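Local coordinates for protein alkyl hydroperoxide reductase AhpD (Legionella pneumophila, PDB 5DIK) that probably reduces alkyl hydroperoxides as a carboxymuconolactone decarboxylase family protein of the AhpD-like clan, possibly serving the antioxidative response, at residues Ser14-Thr17 with Lys18-Thr22. Numbering follows the deposited sequence.
Sequences SHIT and KDITT
H15 and D19 meet one turn apart on the α-helix 12-30, where four successive backbone hydrogen bonds from N of residue i+4 to O of residue i, K18 N to S14 O through T21 N to T17 O, mark a regular α-helix. D19 can be followed outward. Its CB lies 3.4 Å from H15 O, the carbonyl already bonded to D19 N, and CG stays beside that oxygen. CG lies anti to D19's own carbonyl carbon (chi1 -74°), beside its backbone N, which leads the carboxylate back toward the preceding turn. OD1 remains 3.7 Å from H15 O, while OD2 goes over one face of the imidazole, displaced toward its rim, 3.1 Å from H15 CE1. OD2 stands above the ring plane, so a proton on NE2 would not point at it and no hydrogen bond forms; the ring and carboxylate planes are 69° apart.

I16 and I20 run side by side, CG2 of I16 being 3.9 Å from CD1 of I20; I20 also packs on F75 of helix 70-82 and on A110 of a second subunit, so I20 is the residue of this contact that reaches the neighbouring subunit. T17, also packed against F75, hydrogen-bonds F13 O through OG1. T17 O accepts two hydrogen bonds from T21, from opposite faces of its carbonyl plane: T21 N at 2.9 Å and T21 OG1 at 3.0 Å, the latter 39° out of that plane.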
loop_
_atom_site.group_PDB
_atom_site.type_symbol
_atom_site.label_atom_id
_atom_site.label_comp_id
_atom_site.label_asym_id
_atom_site.label_seq_id
_atom_site.Cartn_x
_atom_site.Cartn_y
_atom_site.Cartn_z
ATOM N N SER A 14 1.042 -22.696 -10.183
ATOM C CA SER A 14 2.245 -23.449 -10.492
ATOM C C SER A 14 3.088 -22.665 -11.494
ATOM O O SER A 14 4.292 -22.552 -11.334
ATOM C CB SER A 14 1.901 -24.850 -11.065
ATOM O OG SER A 14 3.091 -25.508 -11.458
ATOM N N HIS A 15 2.443 -22.117 -12.507
ATOM C CA HIS A 15 3.110 -21.329 -13.530
ATOM C C HIS A 15 3.709 -20.035 -12.930
ATOM O O HIS A 15 4.854 -19.671 -13.215
ATOM C CB HIS A 15 2.115 -21.091 -14.682
ATOM C CG HIS A 15 2.655 -20.301 -15.832
ATOM N ND1 HIS A 15 2.392 -18.953 -16.001
ATOM C CD2 HIS A 15 3.405 -20.671 -16.899
ATOM C CE1 HIS A 15 2.978 -18.525 -17.106
ATOM N NE2 HIS A 15 3.604 -19.546 -17.668
ATOM N N ILE A 16 2.951 -19.368 -12.068
ATOM C CA ILE A 16 3.432 -18.106 -11.471
ATOM C C ILE A 16 4.678 -18.384 -10.633
ATOM O O ILE A 16 5.691 -17.712 -10.796
ATOM C CB ILE A 16 2.324 -17.418 -10.633
ATOM C CG1 ILE A 16 1.253 -16.847 -11.548
ATOM C CG2 ILE A 16 2.911 -16.313 -9.755
ATOM C CD1 ILE A 16 -0.005 -16.402 -10.844
ATOM N N THR A 17 4.630 -19.400 -9.775
ATOM C CA THR A 17 5.743 -19.704 -8.871
ATOM C C THR A 17 6.954 -20.230 -9.617
ATOM O O THR A 17 8.091 -19.865 -9.321
ATOM C CB THR A 17 5.341 -20.700 -7.763
ATOM O OG1 THR A 17 4.742 -21.878 -8.334
ATOM C CG2 THR A 17 4.345 -20.038 -6.814
ATOM N N LYS A 18 6.732 -21.078 -10.619
ATOM C CA LYS A 18 7.864 -21.565 -11.428
ATOM C C LYS A 18 8.574 -20.435 -12.178
ATOM O O LYS A 18 9.787 -20.418 -12.236
ATOM C CB LYS A 18 7.412 -22.682 -12.403
ATOM C CG LYS A 18 7.165 -23.995 -11.669
ATOM C CD LYS A 18 6.559 -25.072 -12.565
ATOM C CE LYS A 18 7.634 -25.755 -13.389
ATOM N NZ LYS A 18 7.072 -26.857 -14.234
ATOM N N ASP A 19 7.809 -19.521 -12.767
ATOM C CA ASP A 19 8.384 -18.377 -13.474
ATOM C C ASP A 19 9.176 -17.469 -12.530
ATOM O O ASP A 19 10.230 -16.965 -12.903
ATOM C CB ASP A 19 7.313 -17.597 -14.228
ATOM C CG ASP A 19 6.846 -18.327 -15.494
ATOM O OD1 ASP A 19 7.437 -19.390 -15.821
ATOM O OD2 ASP A 19 5.876 -17.865 -16.133
ATOM N N ILE A 20 8.701 -17.289 -11.305
ATOM C CA ILE A 20 9.468 -16.505 -10.333
ATOM C C ILE A 20 10.740 -17.262 -9.931
ATOM O O ILE A 20 11.828 -16.686 -9.863
ATOM C CB ILE A 20 8.606 -16.141 -9.111
ATOM C CG1 ILE A 20 7.547 -15.111 -9.521
ATOM C CG2 ILE A 20 9.490 -15.647 -7.975
ATOM C CD1 ILE A 20 6.365 -14.985 -8.563
ATOM N N THR A 21 10.613 -18.559 -9.682
ATOM C CA THR A 21 11.762 -19.376 -9.279
ATOM C C THR A 21 12.875 -19.337 -10.331
ATOM O O THR A 21 14.035 -19.273 -9.975
ATOM C CB THR A 21 11.331 -20.829 -8.973
ATOM O OG1 THR A 21 10.467 -20.810 -7.836
ATOM C CG2 THR A 21 12.546 -21.751 -8.670
ATOM N N THR A 22 12.504 -19.338 -11.607
ATOM C CA THR A 22 13.485 -19.231 -12.691
ATOM C C THR A 22 14.329 -17.951 -12.548
ATOM O O THR A 22 15.556 -17.974 -12.747
ATOM C CB THR A 22 12.773 -19.249 -14.054
ATOM O OG1 THR A 22 12.118 -20.514 -14.209
ATOM C CG2 THR A 22 13.752 -19.008 -15.229
#